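Local atomic coordinates of aminoglycoside acetyltransferase meta-AAC0020 (Uncultured bacterium, PDB entry 5F47), a protein that probably transfers an acetyl group from acetyl-coenzyme A to aminoglycoside antibiotics, as expected of a GNAT-fold resistance enzyme. Residues E14-N19 and F57-A62; I25-L30 and N66-G71; T73-E78 and Y88-A93; E83-Y88 and K118-V123. All coordinates share one frame; numbering follows the deposited sequence. Where two conformers were deposited one is given.

Contact 1: E14-N19 and F57-A62. With CA (calcium ion), chain I.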
# COMPACT_ATOMS: atom_id res chain seq x y z
N GLU B 14 -2.21 -21.69 5.97
CA GLU B 14 -1.78 -22.01 4.61
C GLU B 14 -1.72 -20.76 3.76
O GLU B 14 -2.51 -19.83 3.93
CB GLU B 14 -2.72 -23.05 3.99
CG GLU B 14 -2.66 -24.40 4.71
CD GLU B 14 -3.57 -25.46 4.11
OE1 GLU B 14 -4.17 -25.22 3.04
OE2 GLU B 14 -3.68 -26.56 4.71
N ARG B 15 -0.77 -20.75 2.83
CA ARG B 15 -0.64 -19.68 1.87
C ARG B 15 -1.35 -20.10 0.59
O ARG B 15 -1.08 -21.18 0.07
CB ARG B 15 0.83 -19.35 1.60
CG ARG B 15 1.04 -18.17 0.67
CD ARG B 15 2.53 -17.88 0.47
NE ARG B 15 3.15 -18.79 -0.49
CZ ARG B 15 3.99 -19.77 -0.17
NH1 ARG B 15 4.33 -20.00 1.10
NH2 ARG B 15 4.50 -20.53 -1.13
N LEU B 16 -2.27 -19.28 0.08
CA LEU B 16 -3.07 -19.69 -1.07
C LEU B 16 -2.24 -19.77 -2.34
O LEU B 16 -1.35 -18.94 -2.59
CB LEU B 16 -4.25 -18.75 -1.28
CG LEU B 16 -5.33 -18.70 -0.19
CD1 LEU B 16 -6.55 -17.98 -0.76
CD2 LEU B 16 -5.71 -20.08 0.35
N ALA B 17 -2.52 -20.80 -3.13
CA ALA B 17 -1.87 -21.02 -4.41
C ALA B 17 -2.85 -20.63 -5.50
O ALA B 17 -4.00 -20.26 -5.21
CB ALA B 17 -1.44 -22.48 -4.56
N GLU B 18 -2.43 -20.72 -6.76
CA GLU B 18 -3.29 -20.29 -7.86
C GLU B 18 -4.55 -21.15 -8.01
O GLU B 18 -5.53 -20.68 -8.58
CB GLU B 18 -2.51 -20.29 -9.18
CG GLU B 18 -1.44 -19.21 -9.25
CD GLU B 18 -0.82 -19.10 -10.62
OE1 GLU B 18 -0.93 -20.06 -11.41
OE2 GLU B 18 -0.22 -18.04 -10.92
N ASN B 19 -4.54 -22.36 -7.48
CA ASN B 19 -5.71 -23.23 -7.56
C ASN B 19 -6.70 -22.99 -6.41
O ASN B 19 -7.65 -23.75 -6.24
CB ASN B 19 -5.29 -24.70 -7.61
CG ASN B 19 -4.73 -25.23 -6.29
OD1 ASN B 19 -4.36 -24.47 -5.40
ND2 ASN B 19 -4.65 -26.56 -6.18
N PHE B 57 1.09 -10.57 -5.00
CA PHE B 57 -0.07 -10.64 -4.12
C PHE B 57 -0.09 -11.99 -3.46
O PHE B 57 -0.04 -13.02 -4.14
CB PHE B 57 -1.35 -10.40 -4.93
CG PHE B 57 -2.60 -10.42 -4.11
CD1 PHE B 57 -2.87 -9.38 -3.23
CD2 PHE B 57 -3.51 -11.47 -4.23
CE1 PHE B 57 -4.05 -9.38 -2.48
CE2 PHE B 57 -4.68 -11.48 -3.48
CZ PHE B 57 -4.95 -10.43 -2.61
N TYR B 58 -0.15 -12.01 -2.13
CA TYR B 58 -0.15 -13.26 -1.38
C TYR B 58 -1.21 -13.25 -0.29
O TYR B 58 -1.31 -12.30 0.49
CB TYR B 58 1.22 -13.53 -0.75
CG TYR B 58 2.30 -13.87 -1.73
CD1 TYR B 58 2.41 -15.15 -2.24
CD2 TYR B 58 3.23 -12.92 -2.13
CE1 TYR B 58 3.42 -15.49 -3.14
CE2 TYR B 58 4.24 -13.25 -3.02
CZ TYR B 58 4.32 -14.53 -3.52
OH TYR B 58 5.32 -14.86 -4.40
N VAL B 59 -1.94 -14.35 -0.20
CA VAL B 59 -3.04 -14.52 0.73
C VAL B 59 -2.71 -15.65 1.70
O VAL B 59 -2.28 -16.73 1.28
CB VAL B 59 -4.35 -14.86 0.00
CG1 VAL B 59 -5.51 -14.95 0.98
CG2 VAL B 59 -4.66 -13.83 -1.08
N PHE B 60 -2.87 -15.40 2.99
CA PHE B 60 -2.68 -16.45 3.98
C PHE B 60 -4.00 -16.71 4.67
O PHE B 60 -4.70 -15.77 5.03
CB PHE B 60 -1.62 -16.05 5.01
CG PHE B 60 -0.24 -15.91 4.43
CD1 PHE B 60 0.11 -14.76 3.72
CD2 PHE B 60 0.70 -16.92 4.57
CE1 PHE B 60 1.37 -14.63 3.18
CE2 PHE B 60 1.97 -16.78 4.03
CZ PHE B 60 2.29 -15.63 3.32
N VAL B 61 -4.34 -17.98 4.85
CA VAL B 61 -5.60 -18.32 5.51
C VAL B 61 -5.43 -19.26 6.69
O VAL B 61 -4.45 -20.00 6.81
CB VAL B 61 -6.60 -18.95 4.51
CG1 VAL B 61 -6.89 -17.98 3.37
CG2 VAL B 61 -6.11 -20.29 3.97
N ALA B 62 -6.42 -19.22 7.57
CA ALA B 62 -6.49 -20.15 8.69
C ALA B 62 -7.67 -21.07 8.48
O ALA B 62 -8.77 -20.62 8.14
CB ALA B 62 -6.63 -19.40 10.00
CA CA I . 1.33 -16.55 -10.27
O HOH W 1 -1.75 -16.19 -2.31
O HOH W 2 1.38 -15.58 -12.42
O HOH W 3 3.03 -17.80 -11.38
O HOH W 4 0.23 -16.26 -7.99
O HOH W 5 2.34 -17.98 -8.66

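Contact 2: I25-L30 and N66-G71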
# COMPACT_ATOMS: atom_id res chain seq x y z
N ILE B 25 -12.42 -16.81 -2.21
CA ILE B 25 -13.80 -16.32 -2.14
C ILE B 25 -14.35 -16.49 -0.73
O ILE B 25 -15.01 -15.58 -0.21
CB ILE B 25 -14.68 -17.03 -3.18
CG1 ILE B 25 -14.27 -16.55 -4.57
CG2 ILE B 25 -16.18 -16.75 -2.94
CD1 ILE B 25 -14.97 -17.28 -5.70
N GLN B 26 -14.07 -17.62 -0.09
CA GLN B 26 -14.47 -17.80 1.32
C GLN B 26 -13.89 -16.70 2.20
O GLN B 26 -14.58 -16.16 3.08
CB GLN B 26 -14.04 -19.16 1.86
CG GLN B 26 -14.86 -20.34 1.41
CD GLN B 26 -14.32 -21.63 2.00
OE1 GLN B 26 -14.31 -21.81 3.22
NE2 GLN B 26 -13.85 -22.52 1.14
N LEU B 27 -12.61 -16.37 1.99
CA LEU B 27 -11.99 -15.32 2.78
C LEU B 27 -12.65 -13.97 2.52
O LEU B 27 -12.90 -13.21 3.46
CB LEU B 27 -10.49 -15.22 2.48
CG LEU B 27 -9.78 -14.15 3.32
CD1 LEU B 27 -9.90 -14.44 4.83
CD2 LEU B 27 -8.31 -14.02 2.92
N ILE B 28 -12.96 -13.68 1.26
CA ILE B 28 -13.59 -12.42 0.91
C ILE B 28 -14.96 -12.33 1.59
O ILE B 28 -15.32 -11.28 2.12
CB ILE B 28 -13.70 -12.26 -0.61
CG1 ILE B 28 -12.31 -12.12 -1.22
CG2 ILE B 28 -14.56 -11.03 -0.96
CD1 ILE B 28 -12.27 -12.37 -2.73
N ARG B 29 -15.71 -13.43 1.62
CA ARG B 29 -16.98 -13.44 2.35
C ARG B 29 -16.78 -13.25 3.85
O ARG B 29 -17.61 -12.64 4.51
CB ARG B 29 -17.75 -14.73 2.10
CG ARG B 29 -18.25 -14.89 0.67
CD ARG B 29 -19.10 -13.70 0.22
NE ARG B 29 -19.73 -13.95 -1.07
CZ ARG B 29 -20.46 -13.05 -1.72
NH1 ARG B 29 -20.67 -11.84 -1.20
NH2 ARG B 29 -20.99 -13.36 -2.90
N LEU B 30 -15.69 -13.78 4.39
CA LEU B 30 -15.39 -13.57 5.80
C LEU B 30 -15.14 -12.09 6.06
O LEU B 30 -15.63 -11.54 7.06
CB LEU B 30 -14.20 -14.43 6.23
CG LEU B 30 -13.91 -14.53 7.73
CD1 LEU B 30 -13.27 -15.88 8.04
CD2 LEU B 30 -12.99 -13.40 8.14
N ASN B 66 -11.61 -27.81 6.50
CA ASN B 66 -11.49 -27.06 5.26
C ASN B 66 -12.39 -25.84 5.28
O ASN B 66 -12.83 -25.36 4.24
CB ASN B 66 -11.80 -27.95 4.05
CG ASN B 66 -10.88 -27.69 2.88
OD1 ASN B 66 -11.32 -27.37 1.78
ND2 ASN B 66 -9.57 -27.81 3.11
N LYS B 67 -12.67 -25.35 6.48
CA LYS B 67 -13.41 -24.10 6.63
C LYS B 67 -12.47 -22.95 6.95
O LYS B 67 -11.68 -23.03 7.89
CB LYS B 67 -14.47 -24.21 7.73
CG LYS B 67 -15.34 -22.96 7.83
CD LYS B 67 -16.12 -22.91 9.14
CE LYS B 67 -17.14 -21.78 9.12
NZ LYS B 67 -17.57 -21.39 10.50
N ILE B 68 -12.56 -21.89 6.16
CA ILE B 68 -11.78 -20.69 6.39
C ILE B 68 -12.31 -19.95 7.62
O ILE B 68 -13.49 -19.58 7.66
CB ILE B 68 -11.83 -19.76 5.16
CG1 ILE B 68 -11.20 -20.43 3.95
CG2 ILE B 68 -11.17 -18.42 5.47
CD1 ILE B 68 -9.72 -20.62 4.07
N VAL B 69 -11.46 -19.75 8.62
CA VAL B 69 -11.90 -19.08 9.83
C VAL B 69 -11.10 -17.79 10.07
O VAL B 69 -11.30 -17.09 11.06
CB VAL B 69 -11.80 -20.00 11.05
CG1 VAL B 69 -12.78 -21.17 10.91
CG2 VAL B 69 -10.36 -20.48 11.24
N GLY B 70 -10.21 -17.49 9.15
CA GLY B 70 -9.44 -16.26 9.23
C GLY B 70 -8.51 -16.13 8.06
O GLY B 70 -8.27 -17.10 7.34
N GLY B 71 -8.00 -14.93 7.82
CA GLY B 71 -6.97 -14.79 6.81
C GLY B 71 -6.50 -13.37 6.65
O GLY B 71 -7.06 -12.46 7.27
O HOH W 6 -12.75 -24.65 1.53

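Contact 3: T73-E78 and Y88-A93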
# COMPACT_ATOMS: atom_id res chain seq x y z
N THR B 73 -4.51 -10.58 3.55
CA THR B 73 -4.06 -10.33 2.19
C THR B 73 -2.85 -9.43 2.26
O THR B 73 -2.75 -8.59 3.16
CB THR B 73 -5.16 -9.66 1.36
OG1 THR B 73 -5.60 -8.47 2.05
CG2 THR B 73 -6.35 -10.60 1.19
N SER B 74 -1.92 -9.61 1.32
CA SER B 74 -0.70 -8.80 1.35
C SER B 74 -0.22 -8.51 -0.07
O SER B 74 -0.39 -9.32 -0.98
CB SER B 74 0.40 -9.50 2.20
OG SER B 74 0.79 -10.73 1.62
N TYR B 75 0.33 -7.31 -0.25
CA TYR B 75 0.87 -6.82 -1.52
C TYR B 75 2.36 -6.59 -1.41
O TYR B 75 2.84 -5.97 -0.46
CB TYR B 75 0.20 -5.50 -1.92
CG TYR B 75 -1.27 -5.59 -2.22
CD1 TYR B 75 -2.20 -5.49 -1.19
CD2 TYR B 75 -1.72 -5.75 -3.52
CE1 TYR B 75 -3.57 -5.57 -1.45
CE2 TYR B 75 -3.10 -5.83 -3.80
CZ TYR B 75 -4.01 -5.75 -2.75
OH TYR B 75 -5.37 -5.80 -3.00
N VAL B 76 3.08 -7.07 -2.41
CA VAL B 76 4.50 -6.77 -2.52
C VAL B 76 4.69 -5.40 -3.14
O VAL B 76 4.13 -5.11 -4.22
CB VAL B 76 5.20 -7.84 -3.37
CG1 VAL B 76 6.69 -7.51 -3.56
CG2 VAL B 76 4.99 -9.22 -2.74
N LEU B 77 5.46 -4.56 -2.47
CA LEU B 77 5.85 -3.27 -3.02
C LEU B 77 7.36 -3.22 -3.23
O LEU B 77 8.13 -3.05 -2.28
CB LEU B 77 5.41 -2.14 -2.08
CG LEU B 77 3.94 -2.11 -1.64
CD1 LEU B 77 3.71 -0.94 -0.69
CD2 LEU B 77 2.97 -2.06 -2.84
N GLU B 78 7.79 -3.38 -4.48
CA GLU B 78 9.20 -3.21 -4.82
C GLU B 78 9.60 -1.77 -4.56
O GLU B 78 8.86 -0.85 -4.91
CB GLU B 78 9.45 -3.58 -6.27
CG GLU B 78 9.18 -5.04 -6.58
CD GLU B 78 10.26 -5.98 -6.08
OE1 GLU B 78 9.98 -7.19 -5.97
OE2 GLU B 78 11.40 -5.53 -5.81
N TYR B 88 2.97 -5.18 2.25
CA TYR B 88 1.88 -4.40 2.81
C TYR B 88 0.74 -5.33 3.13
O TYR B 88 0.09 -5.84 2.22
CB TYR B 88 1.43 -3.36 1.77
CG TYR B 88 0.35 -2.40 2.17
CD1 TYR B 88 -0.00 -2.20 3.49
CD2 TYR B 88 -0.31 -1.67 1.19
CE1 TYR B 88 -1.00 -1.30 3.83
CE2 TYR B 88 -1.29 -0.76 1.52
CZ TYR B 88 -1.63 -0.58 2.84
OH TYR B 88 -2.60 0.33 3.16
N ILE B 89 0.48 -5.58 4.41
CA ILE B 89 -0.72 -6.33 4.80
C ILE B 89 -1.91 -5.40 4.68
O ILE B 89 -1.94 -4.36 5.34
CB ILE B 89 -0.61 -6.88 6.23
CG1 ILE B 89 0.53 -7.89 6.33
CG2 ILE B 89 -1.94 -7.54 6.64
CD1 ILE B 89 0.82 -8.32 7.79
N TYR B 90 -2.87 -5.75 3.82
CA TYR B 90 -3.96 -4.85 3.57
C TYR B 90 -5.18 -5.12 4.46
O TYR B 90 -5.76 -4.19 5.02
CB TYR B 90 -4.37 -4.92 2.08
CG TYR B 90 -5.35 -3.83 1.74
CD1 TYR B 90 -4.91 -2.53 1.47
CD2 TYR B 90 -6.72 -4.08 1.77
CE1 TYR B 90 -5.83 -1.51 1.20
CE2 TYR B 90 -7.64 -3.06 1.50
CZ TYR B 90 -7.20 -1.79 1.22
OH TYR B 90 -8.15 -0.82 0.97
N ASP B 91 -5.59 -6.39 4.54
CA ASP B 91 -6.70 -6.81 5.41
C ASP B 91 -6.31 -8.01 6.23
O ASP B 91 -5.57 -8.86 5.77
CB ASP B 91 -7.94 -7.20 4.60
CG ASP B 91 -8.82 -6.03 4.23
OD1 ASP B 91 -8.99 -5.08 5.04
OD2 ASP B 91 -9.38 -6.09 3.11
N LEU B 92 -6.83 -8.08 7.45
CA LEU B 92 -6.70 -9.26 8.30
C LEU B 92 -8.00 -9.41 9.08
O LEU B 92 -8.50 -8.44 9.67
CB LEU B 92 -5.49 -9.13 9.24
CG LEU B 92 -5.22 -10.26 10.24
CD1 LEU B 92 -3.74 -10.32 10.56
CD2 LEU B 92 -6.01 -10.06 11.53
N ALA B 93 -8.57 -10.60 9.07
CA ALA B 93 -9.78 -10.84 9.83
C ALA B 93 -9.83 -12.26 10.33
O ALA B 93 -9.30 -13.17 9.70
CB ALA B 93 -11.03 -10.53 9.00

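Contact 4: E83-Y88 and K118-V123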
# COMPACT_ATOMS: atom_id res chain seq x y z
N GLU B 83 16.91 -2.65 -2.76
CA GLU B 83 16.53 -3.80 -3.58
C GLU B 83 15.68 -4.82 -2.83
O GLU B 83 15.14 -5.74 -3.43
CB GLU B 83 17.76 -4.51 -4.14
CG GLU B 83 18.45 -3.76 -5.24
CD GLU B 83 19.20 -4.69 -6.18
OE1 GLU B 83 18.82 -5.87 -6.30
OE2 GLU B 83 20.18 -4.23 -6.80
N LYS B 84 15.60 -4.68 -1.51
CA LYS B 84 14.74 -5.56 -0.73
C LYS B 84 13.32 -4.99 -0.66
O LYS B 84 13.14 -3.86 -0.26
CB LYS B 84 15.30 -5.72 0.69
CG LYS B 84 16.72 -6.28 0.76
CD LYS B 84 17.19 -6.37 2.19
CE LYS B 84 18.37 -7.32 2.32
NZ LYS B 84 19.49 -6.95 1.42
N PRO B 85 12.32 -5.78 -1.06
CA PRO B 85 10.96 -5.22 -1.08
C PRO B 85 10.30 -5.05 0.27
O PRO B 85 10.78 -5.52 1.31
CB PRO B 85 10.16 -6.25 -1.91
CG PRO B 85 11.17 -7.13 -2.54
CD PRO B 85 12.39 -7.11 -1.68
N LEU B 86 9.18 -4.35 0.23
CA LEU B 86 8.25 -4.25 1.35
C LEU B 86 7.07 -5.16 1.09
O LEU B 86 6.70 -5.42 -0.05
CB LEU B 86 7.72 -2.82 1.52
CG LEU B 86 8.75 -1.71 1.70
CD1 LEU B 86 8.07 -0.35 1.66
CD2 LEU B 86 9.52 -1.85 3.00
N ALA B 87 6.45 -5.63 2.16
CA ALA B 87 5.13 -6.23 2.06
C ALA B 87 4.12 -5.42 2.87
O ALA B 87 4.36 -5.06 4.03
CB ALA B 87 5.16 -7.66 2.54
N TYR B 88 2.97 -5.18 2.25
CA TYR B 88 1.88 -4.40 2.81
C TYR B 88 0.74 -5.33 3.13
O TYR B 88 0.09 -5.84 2.22
CB TYR B 88 1.43 -3.36 1.77
CG TYR B 88 0.35 -2.40 2.17
CD1 TYR B 88 -0.00 -2.20 3.49
CD2 TYR B 88 -0.31 -1.67 1.19
CE1 TYR B 88 -1.00 -1.30 3.83
CE2 TYR B 88 -1.29 -0.76 1.52
CZ TYR B 88 -1.63 -0.58 2.84
OH TYR B 88 -2.60 0.33 3.16
N LYS B 118 12.03 -14.71 1.93
CA LYS B 118 12.17 -14.05 0.64
C LYS B 118 13.09 -12.83 0.68
O LYS B 118 13.31 -12.19 -0.34
CB LYS B 118 10.80 -13.63 0.11
CG LYS B 118 9.92 -14.81 -0.29
CD LYS B 118 8.53 -14.35 -0.68
CE LYS B 118 8.53 -13.63 -2.02
NZ LYS B 118 8.75 -14.57 -3.15
N GLY B 119 13.62 -12.52 1.86
CA GLY B 119 14.59 -11.44 1.99
C GLY B 119 14.00 -10.05 1.85
O GLY B 119 14.68 -9.13 1.38
N PHE B 120 12.75 -9.89 2.26
CA PHE B 120 12.14 -8.57 2.29
C PHE B 120 12.71 -7.72 3.44
O PHE B 120 13.23 -8.27 4.42
CB PHE B 120 10.62 -8.68 2.47
CG PHE B 120 9.86 -8.97 1.21
CD1 PHE B 120 10.34 -9.87 0.27
CD2 PHE B 120 8.65 -8.34 0.97
CE1 PHE B 120 9.61 -10.15 -0.89
CE2 PHE B 120 7.92 -8.61 -0.18
CZ PHE B 120 8.40 -9.51 -1.12
N GLU B 121 12.58 -6.40 3.32
CA GLU B 121 13.08 -5.50 4.34
C GLU B 121 12.13 -5.44 5.53
O GLU B 121 12.56 -5.40 6.69
CB GLU B 121 13.30 -4.07 3.80
CG GLU B 121 13.93 -3.15 4.88
CD GLU B 121 14.06 -1.68 4.48
OE1 GLU B 121 14.38 -0.85 5.36
OE2 GLU B 121 13.84 -1.33 3.32
N GLU B 122 10.84 -5.43 5.24
CA GLU B 122 9.86 -4.98 6.21
C GLU B 122 8.47 -5.39 5.78
O GLU B 122 8.17 -5.41 4.59
CB GLU B 122 9.94 -3.47 6.34
CG GLU B 122 9.00 -2.82 7.32
CD GLU B 122 9.02 -1.32 7.16
OE1 GLU B 122 8.01 -0.75 6.70
OE2 GLU B 122 10.06 -0.72 7.48
N VAL B 123 7.63 -5.71 6.76
CA VAL B 123 6.21 -5.91 6.53
C VAL B 123 5.51 -4.80 7.28
O VAL B 123 5.89 -4.50 8.40
CB VAL B 123 5.75 -7.28 7.06
CG1 VAL B 123 4.26 -7.46 6.92
CG2 VAL B 123 6.48 -8.43 6.34

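Contact 1: E14-N19 and F57-A62
Arg15 holds CG anti to its backbone nitrogen (chi1 -176°), which sends the chain along the same side as Phe60. The two side chains run next to each other in one direction. Arg15 CG sits over one face of the Phe60 ring, 4.0 Å from its centroid and displaced toward the rim. This is a CH-pi contact. Arg15 CD passes 3.8 Å from Tyr58 CD1. The bend at chi3 (79°) then turns NE and the guanidinium beyond it. The guanidinium plane is turned steeply to both rings and stacks on neither. Phe114 of helix 103-117 packs edge-to-face against both Tyr58 and Phe60.

The backbones form an antiparallel pair of strands at the start of the GNAT sheet, with 11-15 as its outermost strand on this side within the chain. Glu14 and Val61 make a hydrogen-bonded pair: Val61 N to Glu14 O is 2.8 Å, and Glu14 N to Val61 O is 2.9 Å. Leu16 N continues the pairing to Val59 O at 2.8 Å. Next to this bond a water bridges the two segments, donating to Leu16 O and accepting from Val59 N.

Leu16, which also touches Lys23 and Phe24 of helix 21-34, spreads its two methyls over two valines. CD1 lies 3.6 Å from Val59 CG1, while CD2 meets Val61 CG2 with the side chains crossing nearly at a right angle. Further along, Glu18 OE2 binds a calcium ion at 2.2 Å, together with four waters, Asn53 O and Asn55 OD1.

Contact 2: I25-L30 and N66-G71
Gln26, Leu27 and Leu30 project from a helix that crosses strand 67-71 at -72°, with the two short axes 8.4 Å apart at closest. The strand is not regular here. Val69 and Gly70 both face Ala62 on the neighbouring strand, which makes a classic beta bulge.

Ile68 gives the most surface to the contact. Its CG1 packs against Gln26, 3.7 Å from Gln26 CB, and the two side chains cross at a slant. Its CG2 takes the other direction, anti to the backbone nitrogen, and meets the methyls Leu27 CD1 and Leu30 CD1, each at 4.2 Å. Leu30 was deposited in two conformers. In the one given, CD1 rests mainly on backbone, 3.5 Å from Val69 C, beside the bulge. Leu27 has chi1 -178°, which turns its methyls toward the strand and brings CD1 within 3.6 Å of Gly71 CA. The missing side chain of Gly71 makes room for this methyl. Ile68 also packs on Val61 and Leu63 of strand 57-64.

At the outer end the Gln26 amide spans the start of the strand. Its OE1 accepts a weak bond from Ile68 N at 3.4 Å. A water lies between Gln26 NE2 and Asn66 O, but it is modelled too close to NE2 for that link to be trusted, and Asn66 is poorly ordered. The contact is therefore apolar at its centre. The one direct polar bond between the two segments lies at the margin and is weak, so the hold of helix on strand rests chiefly on aliphatic packing.

Contact 3: T73-E78 and Y88-A93
The Tyr75 ring meets Tyr90 at its edge: Tyr90 CB lies in the ring plane, 3.7 Å from Tyr75 CE1. The two side chains run alongside each other in the same direction. Phe57 meets the Tyr75 ring with planes at about 55°, and Phe124 stacks on Tyr88. Leu77 CD1 reaches Tyr88 CB from an oblique angle.

Tyr75 and Tyr88 form an antiparallel hydrogen-bonded pair. Tyr88 N to Tyr75 O is 2.8 Å, and Tyr75 N to Tyr88 O is 2.9 Å. Tyr90 N also bonds to Thr73 O at 2.9 Å.

Thr73 OG1 stands between the backbone nitrogen and the carbonyl carbon (chi1 54°), where it accepts a bent bond from Asp91 N at 3.2 Å. The same hydroxyl, like Asp91 OD2, bonds to the Tyr80 hydroxyl of the second subunit. Tyr75 OH bonds to Glu78 O of that subunit. Ser74 OG, on the face shared with Ile89, is held within the chain by Tyr58 O and Tyr115 OH.

The two strands form a beta hairpin in the middle of the GNAT sheet, with one face bonded to the partner subunit.

Contact 4: E83-Y88 and K118-V123
Pro85 O receives Glu121 N in a short, nearly straight hydrogen bond of 2.8 Å, with an angle of 161° at the hydrogen. Phe120 CB also sits against this oxygen at 3.4 Å. The second backbone bond runs from Ala87 N to Glu122 O, at 3.0 Å and in the carbonyl plane. Ala87 pairs in parallel with Val123, so the two segments run the same way.

The Phe120 ring lies across Pro85 at about a right angle. Pro85 CB stands over the ring centre, 3.7 Å from the centroid, in a CH-pi contact. Ala87 N approaches the ring at its edge. Ala87 CB packs 3.9 Å from Phe120 CD2 and also touches Val123 CG2. On the other face of the sheet, Leu86 CD2 lies 3.7 Å from Glu122 CB, with the two side chains side by side. Lys84 lays its aliphatic chain along Gly119 O, with CB at 3.5 Å.

Gly119 has positive phi and closes helix 103-117 with a Schellman motif. It turns the chain into strand 122-128, completing the beta-alpha-beta unit that begins with strand 86-94. Val123 also pairs with an antiparallel strand of the second subunit, which continues the sheet across the interface.

The Glu121 carboxylate bonds to Gln79 through OE2. Between the two segments, therefore, backbone bonds carry the polar pairing, and proline and alanine carbon supplies most of the packing round Phe120.

How the contacts relate
All four contacts reach one mixed sheet, in which strand 57-64 links contact 1 to its neighbours. Contacts 1 and 2 join through Ala62 N to Gly70 O, 2.8 Å, and through Val59 CG1 on Leu27 CD2. Contact 2 reaches contact 3 along strand 67-77, where Gly71 N meets Ala93 O at 2.9 Å. Contacts 3 and 4 share Tyr88 and interlock along the chain; both touch the second subunit. Contacts 2 and 4 lie on opposite sides of the chain's centre, with centres about 26 Å apart. Bound glucose lies about 7 Å from the Glu122 side chain and about 8 Å from that of Leu77.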